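Local coordinates for UDP-glucose 4-epimerase (Campylobacter jejuni subsp. jejuni serotype O:2, PDB 7K3P), which interconverts UDP-glucose and UDP-galactose by NAD-dependent epimerisation at C4 of the sugar, and probably acts likewise on their N-acetylated counterparts, at residues V150-P155 and I187-N192; N131-S136 and E171-A176; V272-G277 and K326-E331. The protein carries 2 engineered substitutions. One frame throughout, in Å; residues are numbered along the deposited sequence.

Contact 1. Residues V150-P155 and I187-N192; sequences VSETSP and ILRYFN. With NAD (nicotinamide-adenine-dinucleotide), chain C.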
loop_
_atom_site.group_PDB
_atom_site.type_symbol
_atom_site.label_atom_id
_atom_site.label_comp_id
_atom_site.label_asym_id
_atom_site.label_seq_id
_atom_site.Cartn_x
_atom_site.Cartn_y
_atom_site.Cartn_z
ATOM N N VAL A 150 10.340 -10.928 18.495
ATOM C CA VAL A 150 9.329 -10.023 17.936
ATOM C C VAL A 150 7.900 -10.577 18.048
ATOM O O VAL A 150 7.606 -11.693 17.599
ATOM C CB VAL A 150 9.647 -9.696 16.451
ATOM C CG1 VAL A 150 8.805 -8.545 15.946
ATOM C CG2 VAL A 150 11.121 -9.330 16.310
ATOM N N SER A 151 7.009 -9.798 18.650
ATOM C CA SER A 151 5.617 -10.217 18.785
ATOM C C SER A 151 4.775 -9.512 17.716
ATOM O O SER A 151 5.210 -8.511 17.137
ATOM C CB SER A 151 5.089 -9.909 20.186
ATOM O OG SER A 151 4.401 -8.672 20.220
ATOM N N GLU A 152 3.580 -10.035 17.457
ATOM C CA GLU A 152 2.719 -9.493 16.400
ATOM C C GLU A 152 2.422 -8.012 16.611
ATOM O O GLU A 152 2.142 -7.281 15.655
ATOM C CB GLU A 152 1.408 -10.282 16.302
ATOM C CG GLU A 152 1.554 -11.707 15.807
ATOM C CD GLU A 152 1.949 -12.669 16.913
ATOM O OE1 GLU A 152 2.097 -12.218 18.070
ATOM O OE2 GLU A 152 2.138 -13.867 16.618
ATOM N N THR A 153 2.511 -7.562 17.858
ATOM C CA THR A 153 2.234 -6.154 18.187
ATOM C C THR A 153 3.400 -5.179 17.927
ATOM O O THR A 153 3.233 -3.966 18.079
ATOM C CB THR A 153 1.805 -6.025 19.651
ATOM O OG1 THR A 153 2.798 -6.648 20.471
ATOM C CG2 THR A 153 0.487 -6.755 19.865
ATOM N N SER A 154 4.570 -5.696 17.547
ATOM C CA SER A 154 5.723 -4.834 17.267
ATOM C C SER A 154 5.388 -3.928 16.107
ATOM O O SER A 154 4.559 -4.276 15.266
ATOM C CB SER A 154 6.965 -5.651 16.905
ATOM O OG SER A 154 7.180 -6.696 17.830
ATOM N N PRO A 155 6.036 -2.759 16.044
ATOM C CA PRO A 155 5.737 -1.824 14.954
ATOM C C PRO A 155 6.018 -2.424 13.579
ATOM O O PRO A 155 7.008 -3.147 13.358
ATOM C CB PRO A 155 6.681 -0.645 15.226
ATOM C CG PRO A 155 7.745 -1.191 16.116
ATOM C CD PRO A 155 7.082 -2.252 16.948
ATOM N N ILE A 187 -3.529 -13.602 8.758
ATOM C CA ILE A 187 -2.229 -13.275 8.200
ATOM C C ILE A 187 -1.126 -14.024 8.925
ATOM O O ILE A 187 -1.068 -14.008 10.161
ATOM C CB ILE A 187 -1.954 -11.772 8.316
ATOM C CG1 ILE A 187 -2.866 -10.994 7.356
ATOM C CG2 ILE A 187 -0.462 -11.487 8.038
ATOM C CD1 ILE A 187 -3.144 -9.561 7.815
ATOM N N LEU A 188 -0.240 -14.665 8.170
ATOM C CA LEU A 188 0.888 -15.371 8.778
ATOM C C LEU A 188 2.213 -14.658 8.457
ATOM O O LEU A 188 2.535 -14.421 7.281
ATOM C CB LEU A 188 0.924 -16.838 8.308
ATOM C CG LEU A 188 -0.323 -17.669 8.631
ATOM C CD1 LEU A 188 -0.156 -19.113 8.201
ATOM C CD2 LEU A 188 -0.603 -17.609 10.127
ATOM N N ARG A 189 2.975 -14.302 9.493
ATOM C CA ARG A 189 4.317 -13.731 9.292
ATOM C C ARG A 189 5.365 -14.718 9.793
ATOM O O ARG A 189 5.154 -15.385 10.814
ATOM C CB ARG A 189 4.460 -12.420 10.054
ATOM C CG ARG A 189 3.420 -11.353 9.721
ATOM C CD ARG A 189 3.520 -10.225 10.716
ATOM N NE ARG A 189 2.511 -9.194 10.499
ATOM C CZ ARG A 189 2.021 -8.434 11.466
ATOM N NH1 ARG A 189 2.464 -8.591 12.717
ATOM N NH2 ARG A 189 1.095 -7.533 11.186
ATOM N N TYR A 190 6.492 -14.809 9.091
ATOM C CA TYR A 190 7.558 -15.716 9.495
ATOM C C TYR A 190 8.866 -15.323 8.844
ATOM O O TYR A 190 8.888 -14.556 7.867
ATOM C CB TYR A 190 7.206 -17.178 9.155
ATOM C CG TYR A 190 6.587 -17.373 7.774
ATOM C CD1 TYR A 190 5.247 -17.087 7.539
ATOM C CD2 TYR A 190 7.341 -17.879 6.724
ATOM C CE1 TYR A 190 4.672 -17.288 6.260
ATOM C CE2 TYR A 190 6.784 -18.092 5.475
ATOM C CZ TYR A 190 5.458 -17.789 5.251
ATOM O OH TYR A 190 4.927 -18.002 3.993
ATOM N N PHE A 191 9.956 -15.840 9.394
ATOM C CA PHE A 191 11.271 -15.587 8.837
ATOM C C PHE A 191 11.575 -16.584 7.719
ATOM O O PHE A 191 10.660 -17.149 7.115
ATOM C CB PHE A 191 12.322 -15.630 9.951
ATOM C CG PHE A 191 12.334 -14.390 10.800
ATOM C CD1 PHE A 191 13.082 -13.278 10.416
ATOM C CD2 PHE A 191 11.572 -14.316 11.959
ATOM C CE1 PHE A 191 13.085 -12.116 11.188
ATOM C CE2 PHE A 191 11.569 -13.161 12.740
ATOM C CZ PHE A 191 12.328 -12.057 12.356
ATOM N N ASN A 192 12.853 -16.816 7.457
ATOM C CA ASN A 192 13.265 -17.606 6.307
ATOM C C ASN A 192 12.841 -19.082 6.411
ATOM O O ASN A 192 12.894 -19.686 7.500
ATOM C CB ASN A 192 14.781 -17.515 6.155
ATOM C CG ASN A 192 15.289 -18.269 4.937
ATOM O OD1 ASN A 192 15.966 -19.298 5.058
ATOM N ND2 ASN A 192 14.946 -17.773 3.754
HETATM P PA NAD C . 7.654 -19.424 -4.473
HETATM O O1A NAD C . 8.253 -18.540 -5.540
HETATM O O2A NAD C . 8.231 -20.809 -4.539
HETATM O O5B NAD C . 6.094 -19.562 -4.667
HETATM C C5B NAD C . 5.422 -18.542 -5.348
HETATM C C4B NAD C . 4.472 -19.138 -6.311
HETATM O O4B NAD C . 3.533 -18.205 -6.761
HETATM C C3B NAD C . 5.218 -19.698 -7.562
HETATM O O3B NAD C . 4.947 -21.105 -7.925
HETATM C C2B NAD C . 4.929 -18.633 -8.647
HETATM O O2B NAD C . 4.927 -19.137 -9.914
HETATM C C1B NAD C . 3.581 -18.176 -8.189
HETATM N N9A NAD C . 3.230 -16.846 -8.711
HETATM C C8A NAD C . 3.949 -15.712 -8.583
HETATM N N7A NAD C . 3.333 -14.694 -9.203
HETATM C C5A NAD C . 2.194 -15.138 -9.749
HETATM C C6A NAD C . 1.170 -14.548 -10.507
HETATM N N6A NAD C . 1.227 -13.140 -10.823
HETATM N N1A NAD C . 0.118 -15.289 -10.910
HETATM C C2A NAD C . 0.026 -16.601 -10.629
HETATM N N3A NAD C . 1.016 -17.222 -9.906
HETATM C C4A NAD C . 2.097 -16.521 -9.456
HETATM O O3 NAD C . 7.937 -18.741 -3.066
HETATM P PN NAD C . 7.716 -19.465 -1.681
HETATM O O1N NAD C . 6.928 -20.748 -1.869
HETATM O O2N NAD C . 9.066 -19.756 -1.101
HETATM O O5D NAD C . 6.923 -18.469 -0.743
HETATM C C5D NAD C . 5.531 -18.354 -0.919
HETATM C C4D NAD C . 4.953 -17.238 -0.064
HETATM O O4D NAD C . 5.428 -17.311 1.263
HETATM C C3D NAD C . 5.185 -15.836 -0.618
HETATM O O3D NAD C . 4.068 -15.069 -0.408
HETATM C C2D NAD C . 6.256 -15.260 0.208
HETATM O O2D NAD C . 6.239 -13.883 0.277
HETATM C C1D NAD C . 6.010 -15.984 1.559
HETATM N N1N NAD C . 7.240 -16.081 2.473
HETATM C C2N NAD C . 8.248 -16.918 2.037
HETATM C C3N NAD C . 9.392 -17.061 2.816
HETATM C C7N NAD C . 10.500 -17.971 2.352
HETATM O O7N NAD C . 10.436 -18.574 1.292
HETATM N N7N NAD C . 11.654 -18.119 3.175
HETATM C C4N NAD C . 9.498 -16.375 4.012
HETATM C C5N NAD C . 8.486 -15.544 4.435
HETATM C C6N NAD C . 7.329 -15.384 3.661
HETATM O O HOH W 1 -0.040 -6.368 13.664
#
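Arg189 reaches Glu152 through a first torsion that sets CG anti to its own carbonyl carbon (chi1 -56°) and a chain stretched straight from CG to NE, which carries the guanidinium across to the backbone of the 150-155 loop. Arg189 NH1 donates to Glu152 O over 3.2 Å. The oxygen lies at the edge of the guanidinium, almost in its plane, and the donor arrives in the carbonyl plane on a lone pair, with a C=O...N angle of 116°. A water doubles the link: it donates to Glu152 O and accepts from Arg189 NH2 at 3.0 Å. Two routes thus converge on one carbonyl and help fix the rotation of the flat group. The loop begins with a type I turn from Ser151 to Ser154, tied further by an ST turn in which Ser151 OG accepts from Thr153 N, while Ser151 O takes both Ser154 N at 2.9 Å and Ser154 OG at 2.8 Å. Arg189 lies on strand 184-189 of the Rossmann-type parallel sheet, and the chain beyond it leads into the cofactor pocket. Next along, Tyr190 OH donates to NAD O4D at 2.9 Å, its ring lying obliquely against the nicotinamide. The guanidinium also forms a salt bridge with Glu170 and a hydrogen bond with Tyr142 OH, whereas the Glu152 carboxylate bends away to accept from the backbone N of Asn271.

Contact 2. Residues N131-S136 and E171-A176; sequences NKFIFS and EVLRDA. With NAD (nicotinamide-adenine-dinucleotide), chain C.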
loop_
_atom_site.group_PDB
_atom_site.type_symbol
_atom_site.label_atom_id
_atom_site.label_comp_id
_atom_site.label_asym_id
_atom_site.label_seq_id
_atom_site.Cartn_x
_atom_site.Cartn_y
_atom_site.Cartn_z
ATOM N N ASN A 131 -14.949 -15.934 1.993
ATOM C CA ASN A 131 -14.950 -15.192 3.246
ATOM C C ASN A 131 -13.901 -15.651 4.260
ATOM O O ASN A 131 -13.897 -15.215 5.409
ATOM C CB ASN A 131 -16.358 -15.174 3.847
ATOM C CG ASN A 131 -17.201 -14.040 3.288
ATOM O OD1 ASN A 131 -16.704 -12.927 3.104
ATOM N ND2 ASN A 131 -18.475 -14.315 3.012
ATOM N N LYS A 132 -13.024 -16.541 3.822
ATOM C CA LYS A 132 -11.842 -16.900 4.596
ATOM C C LYS A 132 -10.602 -16.725 3.719
ATOM O O LYS A 132 -10.483 -17.354 2.664
ATOM C CB LYS A 132 -11.951 -18.339 5.117
ATOM C CG LYS A 132 -13.079 -18.511 6.163
ATOM C CD LYS A 132 -13.379 -19.975 6.426
ATOM C CE LYS A 132 -14.547 -20.101 7.409
ATOM N NZ LYS A 132 -14.839 -21.527 7.674
ATOM N N PHE A 133 -9.689 -15.864 4.159
ATOM C CA PHE A 133 -8.501 -15.525 3.371
ATOM C C PHE A 133 -7.239 -15.756 4.212
ATOM O O PHE A 133 -7.021 -15.052 5.194
ATOM C CB PHE A 133 -8.598 -14.048 2.950
ATOM C CG PHE A 133 -7.645 -13.652 1.850
ATOM C CD1 PHE A 133 -6.269 -13.670 2.053
ATOM C CD2 PHE A 133 -8.134 -13.232 0.617
ATOM C CE1 PHE A 133 -5.386 -13.290 1.030
ATOM C CE2 PHE A 133 -7.272 -12.857 -0.407
ATOM C CZ PHE A 133 -5.894 -12.883 -0.205
ATOM N N ILE A 134 -6.423 -16.745 3.853
ATOM C CA ILE A 134 -5.172 -16.944 4.578
ATOM C C ILE A 134 -4.042 -16.316 3.753
ATOM O O ILE A 134 -3.822 -16.693 2.589
ATOM C CB ILE A 134 -4.926 -18.436 4.949
ATOM C CG1 ILE A 134 -5.983 -18.914 5.966
ATOM C CG2 ILE A 134 -3.543 -18.615 5.572
ATOM C CD1 ILE A 134 -7.163 -19.560 5.341
ATOM N N PHE A 135 -3.363 -15.324 4.335
ATOM C CA PHE A 135 -2.337 -14.563 3.604
ATOM C C PHE A 135 -0.938 -14.848 4.135
ATOM O O PHE A 135 -0.662 -14.650 5.331
ATOM C CB PHE A 135 -2.643 -13.070 3.701
ATOM C CG PHE A 135 -1.651 -12.187 2.979
ATOM C CD1 PHE A 135 -1.262 -12.474 1.675
ATOM C CD2 PHE A 135 -1.144 -11.043 3.597
ATOM C CE1 PHE A 135 -0.346 -11.646 0.999
ATOM C CE2 PHE A 135 -0.241 -10.205 2.936
ATOM C CZ PHE A 135 0.154 -10.508 1.627
ATOM N N SER A 136 -0.061 -15.329 3.255
ATOM C CA SER A 136 1.345 -15.474 3.581
ATOM C C SER A 136 2.003 -14.098 3.557
ATOM O O SER A 136 2.354 -13.590 2.474
ATOM C CB SER A 136 2.047 -16.362 2.562
ATOM O OG SER A 136 1.401 -17.603 2.442
ATOM N N GLU A 171 -2.780 -4.352 5.194
ATOM C CA GLU A 171 -3.634 -3.225 5.547
ATOM C C GLU A 171 -4.928 -3.229 4.744
ATOM O O GLU A 171 -5.991 -2.816 5.250
ATOM C CB GLU A 171 -2.886 -1.894 5.393
ATOM C CG GLU A 171 -1.668 -1.803 6.331
ATOM C CD GLU A 171 -0.943 -0.466 6.248
ATOM O OE1 GLU A 171 -1.248 0.325 5.331
ATOM O OE2 GLU A 171 -0.069 -0.205 7.114
ATOM N N VAL A 172 -4.842 -3.687 3.499
ATOM C CA VAL A 172 -6.046 -3.849 2.680
ATOM C C VAL A 172 -6.934 -4.940 3.294
ATOM O O VAL A 172 -8.151 -4.774 3.398
ATOM C CB VAL A 172 -5.711 -4.165 1.209
ATOM C CG1 VAL A 172 -7.004 -4.394 0.379
ATOM C CG2 VAL A 172 -4.894 -3.020 0.589
ATOM N N LEU A 173 -6.328 -6.048 3.719
ATOM C CA LEU A 173 -7.103 -7.101 4.367
ATOM C C LEU A 173 -7.824 -6.588 5.613
ATOM O O LEU A 173 -9.001 -6.901 5.824
ATOM C CB LEU A 173 -6.233 -8.311 4.714
ATOM C CG LEU A 173 -5.808 -9.208 3.566
ATOM C CD1 LEU A 173 -4.734 -10.182 4.046
ATOM C CD2 LEU A 173 -7.026 -9.978 3.002
ATOM N N ARG A 174 -7.129 -5.795 6.426
ATOM C CA ARG A 174 -7.730 -5.202 7.628
ATOM C C ARG A 174 -8.920 -4.308 7.304
ATOM O O ARG A 174 -9.964 -4.406 7.958
ATOM C CB ARG A 174 -6.690 -4.416 8.456
ATOM C CG ARG A 174 -5.872 -5.276 9.429
ATOM C CD ARG A 174 -4.486 -4.659 9.789
ATOM N NE ARG A 174 -3.576 -5.784 9.944
ATOM C CZ ARG A 174 -2.284 -5.818 9.661
ATOM N NH1 ARG A 174 -1.620 -4.753 9.214
ATOM N NH2 ARG A 174 -1.642 -6.964 9.857
ATOM N N ASP A 175 -8.772 -3.430 6.311
ATOM C CA ASP A 175 -9.886 -2.561 5.912
ATOM C C ASP A 175 -11.045 -3.355 5.300
ATOM O O ASP A 175 -12.208 -3.013 5.504
ATOM C CB ASP A 175 -9.432 -1.458 4.940
ATOM C CG ASP A 175 -8.770 -0.299 5.648
ATOM O OD1 ASP A 175 -8.955 -0.200 6.873
ATOM O OD2 ASP A 175 -8.072 0.516 4.992
ATOM N N ALA A 176 -10.720 -4.406 4.553
ATOM C CA ALA A 176 -11.742 -5.256 3.950
ATOM C C ALA A 176 -12.611 -5.903 5.039
ATOM O O ALA A 176 -13.840 -5.913 4.945
ATOM C CB ALA A 176 -11.109 -6.314 3.085
HETATM P PA NAD C . 7.654 -19.424 -4.473
HETATM O O1A NAD C . 8.253 -18.540 -5.540
HETATM O O2A NAD C . 8.231 -20.809 -4.539
HETATM O O5B NAD C . 6.094 -19.562 -4.667
HETATM C C5B NAD C . 5.422 -18.542 -5.348
HETATM C C4B NAD C . 4.472 -19.138 -6.311
HETATM O O4B NAD C . 3.533 -18.205 -6.761
HETATM C C3B NAD C . 5.218 -19.698 -7.562
HETATM O O3B NAD C . 4.947 -21.105 -7.925
HETATM C C2B NAD C . 4.929 -18.633 -8.647
HETATM O O2B NAD C . 4.927 -19.137 -9.914
HETATM C C1B NAD C . 3.581 -18.176 -8.189
HETATM N N9A NAD C . 3.230 -16.846 -8.711
HETATM C C8A NAD C . 3.949 -15.712 -8.583
HETATM N N7A NAD C . 3.333 -14.694 -9.203
HETATM C C5A NAD C . 2.194 -15.138 -9.749
HETATM C C6A NAD C . 1.170 -14.548 -10.507
HETATM N N6A NAD C . 1.227 -13.140 -10.823
HETATM N N1A NAD C . 0.118 -15.289 -10.910
HETATM C C2A NAD C . 0.026 -16.601 -10.629
HETATM N N3A NAD C . 1.016 -17.222 -9.906
HETATM C C4A NAD C . 2.097 -16.521 -9.456
HETATM O O3 NAD C . 7.937 -18.741 -3.066
HETATM P PN NAD C . 7.716 -19.465 -1.681
HETATM O O1N NAD C . 6.928 -20.748 -1.869
HETATM O O2N NAD C . 9.066 -19.756 -1.101
HETATM O O5D NAD C . 6.923 -18.469 -0.743
HETATM C C5D NAD C . 5.531 -18.354 -0.919
HETATM C C4D NAD C . 4.953 -17.238 -0.064
HETATM O O4D NAD C . 5.428 -17.311 1.263
HETATM C C3D NAD C . 5.185 -15.836 -0.618
HETATM O O3D NAD C . 4.068 -15.069 -0.408
HETATM C C2D NAD C . 6.256 -15.260 0.208
HETATM O O2D NAD C . 6.239 -13.883 0.277
HETATM C C1D NAD C . 6.010 -15.984 1.559
HETATM N N1N NAD C . 7.240 -16.081 2.473
HETATM C C2N NAD C . 8.248 -16.918 2.037
HETATM C C3N NAD C . 9.392 -17.061 2.816
HETATM C C7N NAD C . 10.500 -17.971 2.352
HETATM O O7N NAD C . 10.436 -18.574 1.292
HETATM N N7N NAD C . 11.654 -18.119 3.175
HETATM C C4N NAD C . 9.498 -16.375 4.012
HETATM C C5N NAD C . 8.486 -15.544 4.435
HETATM C C6N NAD C . 7.329 -15.384 3.661
#
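Leu173 carries the whole of the helix's side of this contact, meeting Phe133 and Phe135 of the strand. Its CB leaves the helix toward the sheet; chi1 of -74° puts CG anti to the carbonyl carbon, and from there chi2 (169°) directs the two methyls to different phenylalanines. Leu173 CD1 settles against Phe135, 3.6 Å from Phe135 CB and 3.7 Å from Phe135 CD2, meeting that ring obliquely. Leu173 CD2 goes to Phe133 instead: it rests over one face in a CH-pi contact, 4.0 Å from the Phe133 ring centroid and 15° off the normal, displaced a little toward the rim on the side of Phe133 CG and CD1. One branched side chain therefore bridges two residues whose side chains leave the same face of the strand, an alternation that turns the intervening Ile134 to the other face. The packing is apolar and buried, as is usual where a helix lies on the parallel sheet of a Rossmann-type fold. Beyond Phe135, Ser136 brings the strand to the cofactor, its CB 3.7 Å from NAD O4D. Ile122 of helix 107-127 joins both Phe133 and Leu173, Ile187 of the adjoining strand 184-189 touches Phe135 and Leu173, and on helix 161-179 Asp175 forms a salt bridge with Arg164 of the second subunit.

Contact 3. Residues V272-G277 and K326-E331; sequences VGYGHG and KYDDLE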
loop_
_atom_site.group_PDB
_atom_site.type_symbol
_atom_site.label_atom_id
_atom_site.label_comp_id
_atom_site.label_asym_id
_atom_site.label_seq_id
_atom_site.Cartn_x
_atom_site.Cartn_y
_atom_site.Cartn_z
ATOM N N VAL A 272 4.584 -17.291 12.724
ATOM C CA VAL A 272 4.804 -18.728 12.710
ATOM C C VAL A 272 6.275 -18.986 12.961
ATOM O O VAL A 272 7.128 -18.548 12.182
ATOM C CB VAL A 272 4.412 -19.371 11.373
ATOM C CG1 VAL A 272 4.484 -20.891 11.492
ATOM C CG2 VAL A 272 2.997 -18.927 10.959
ATOM N N GLY A 273 6.580 -19.709 14.041
ATOM C CA GLY A 273 7.966 -20.014 14.370
ATOM C C GLY A 273 8.062 -21.009 15.520
ATOM O O GLY A 273 7.052 -21.301 16.184
ATOM N N TYR A 274 9.270 -21.520 15.762
ATOM C CA TYR A 274 9.480 -22.518 16.808
ATOM C C TYR A 274 9.549 -21.916 18.223
ATOM O O TYR A 274 9.573 -22.663 19.217
ATOM C CB TYR A 274 10.729 -23.361 16.513
ATOM C CG TYR A 274 10.673 -24.143 15.222
ATOM C CD1 TYR A 274 9.525 -24.850 14.856
ATOM C CD2 TYR A 274 11.769 -24.178 14.363
ATOM C CE1 TYR A 274 9.475 -25.576 13.669
ATOM C CE2 TYR A 274 11.730 -24.902 13.173
ATOM C CZ TYR A 274 10.578 -25.595 12.835
ATOM O OH TYR A 274 10.537 -26.312 11.661
ATOM N N GLY A 275 9.562 -20.583 18.320
ATOM C CA GLY A 275 9.627 -19.897 19.610
ATOM C C GLY A 275 11.046 -19.816 20.165
ATOM O O GLY A 275 11.272 -19.343 21.289
ATOM N N HIS A 276 11.999 -20.303 19.376
ATOM C CA HIS A 276 13.428 -20.175 19.681
ATOM C C HIS A 276 14.163 -20.139 18.354
ATOM O O HIS A 276 13.602 -20.527 17.319
ATOM C CB HIS A 276 13.932 -21.391 20.464
ATOM C CG HIS A 276 13.877 -22.663 19.679
ATOM N ND1 HIS A 276 14.880 -23.054 18.813
ATOM C CD2 HIS A 276 12.910 -23.609 19.580
ATOM C CE1 HIS A 276 14.546 -24.194 18.237
ATOM N NE2 HIS A 276 13.353 -24.553 18.685
ATOM N N GLY A 277 15.426 -19.717 18.382
ATOM C CA GLY A 277 16.224 -19.661 17.177
ATOM C C GLY A 277 17.289 -20.730 17.123
ATOM O O GLY A 277 17.290 -21.673 17.923
ATOM N N LYS A 326 6.546 -30.382 13.700
ATOM C CA LYS A 326 7.129 -31.658 14.037
ATOM C C LYS A 326 8.495 -31.847 13.385
ATOM O O LYS A 326 9.073 -32.935 13.434
ATOM C CB LYS A 326 6.142 -32.791 13.740
ATOM C CG LYS A 326 4.904 -32.336 12.963
ATOM C CD LYS A 326 4.202 -33.499 12.268
ATOM C CE LYS A 326 3.563 -34.445 13.284
ATOM N NZ LYS A 326 2.480 -35.262 12.668
ATOM N N TYR A 327 9.028 -30.772 12.802
ATOM C CA TYR A 327 10.393 -30.822 12.281
ATOM C C TYR A 327 11.316 -29.757 12.888
ATOM O O TYR A 327 12.268 -29.312 12.235
ATOM C CB TYR A 327 10.423 -30.784 10.744
ATOM C CG TYR A 327 9.630 -31.894 10.081
ATOM C CD1 TYR A 327 10.001 -33.224 10.229
ATOM C CD2 TYR A 327 8.514 -31.605 9.301
ATOM C CE1 TYR A 327 9.267 -34.245 9.623
ATOM C CE2 TYR A 327 7.777 -32.608 8.693
ATOM C CZ TYR A 327 8.159 -33.927 8.858
ATOM O OH TYR A 327 7.433 -34.931 8.260
ATOM N N ASP A 328 11.041 -29.373 14.136
ATOM C CA ASP A 328 11.959 -28.533 14.899
ATOM C C ASP A 328 13.174 -29.389 15.239
ATOM O O ASP A 328 13.315 -29.882 16.360
ATOM C CB ASP A 328 11.310 -27.992 16.188
ATOM C CG ASP A 328 12.196 -26.950 16.905
ATOM O OD1 ASP A 328 13.342 -26.726 16.447
ATOM O OD2 ASP A 328 11.756 -26.371 17.928
ATOM N N ASP A 329 14.041 -29.574 14.253
ATOM C CA ASP A 329 15.189 -30.455 14.379
ATOM C C ASP A 329 16.221 -29.935 13.391
ATOM O O ASP A 329 16.019 -30.046 12.183
ATOM C CB ASP A 329 14.760 -31.893 14.037
ATOM C CG ASP A 329 15.917 -32.876 14.023
ATOM O OD1 ASP A 329 16.959 -32.599 13.392
ATOM O OD2 ASP A 329 15.775 -33.952 14.639
ATOM N N LEU A 330 17.314 -29.360 13.898
ATOM C CA LEU A 330 18.253 -28.633 13.040
ATOM C C LEU A 330 18.856 -29.514 11.960
ATOM O O LEU A 330 19.107 -29.054 10.843
ATOM C CB LEU A 330 19.385 -27.982 13.852
ATOM C CG LEU A 330 19.742 -26.510 13.555
ATOM C CD1 LEU A 330 21.216 -26.228 13.759
ATOM C CD2 LEU A 330 19.270 -26.019 12.175
ATOM N N GLU A 331 19.101 -30.780 12.280
ATOM C CA GLU A 331 19.684 -31.677 11.278
ATOM C C GLU A 331 18.715 -31.925 10.119
ATOM O O GLU A 331 19.114 -31.909 8.950
ATOM C CB GLU A 331 20.184 -32.988 11.912
ATOM C CG GLU A 331 21.507 -32.812 12.693
ATOM C CD GLU A 331 22.021 -34.106 13.334
ATOM O OE1 GLU A 331 21.626 -35.206 12.889
ATOM O OE2 GLU A 331 22.827 -34.013 14.286
#
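Asp328, Tyr274 and His276 bury most of the surface in this contact, where a carboxylate lies over one aromatic ring and bonds to the edge of another. Asp328 is the centre of an inverse gamma turn, just ahead of the Asp329 N-cap of the C-terminal helix 330-343, and it faces the loop that leaves strand 268-271, the last strand of the Rossmann-type sheet. With CG anti to the backbone N (chi1 -172°), its side chain slides along Tyr274 in the opposite direction. Asp328 CB sits over the centre of the Tyr274 ring in a CH-pi contact, 3.9 Å from the centroid, and the carboxylate extends past it toward the CB end of the tyrosine, stacked on the ring with the two planes within 8° of parallel. Asp328 CG thus comes 3.6 Å from Tyr274 CG. The phenol end is held by other partners, Asp250 and the backbone N of His247, which pin the ring against the helix 248-261 region. Asp250 also accepts from the backbone N atoms of Lys326 and Tyr327, and so ties both sides of the contact together. The His276 and Asp328 side chains approach each other from opposite directions. His276 ND1 donates to Gly277 O at 2.9 Å, which helps set the turn of the imidazole, and the ring meets the acid nearly coplanar with it: the other nitrogen, His276 NE2, donates to the syn lone pair of Asp328 OD2 at 2.5 Å, with an N-H...O angle of 164°.

From the N terminus, strand 132-136 comes first and the 150-155 loop next. Helix 161-179 then returns to pack on the strand, closing contact 2, before strand 184-189 closes contact 1. The two loops therefore cross rather than nest. Strands 132-136 and 184-189 are neighbours in the parallel sheet, joined by Leu188 N to Phe135 O at 2.9 Å, and both lead to NAD. Contact 3 opens later and follows in series, joining the loop after edge strand 268-271 to the start of the C-terminal helix. It meets contact 1 where Val272 N approaches Arg189 O at 2.8 Å, but lies about 8 Å from contact 2 at the nearest atoms.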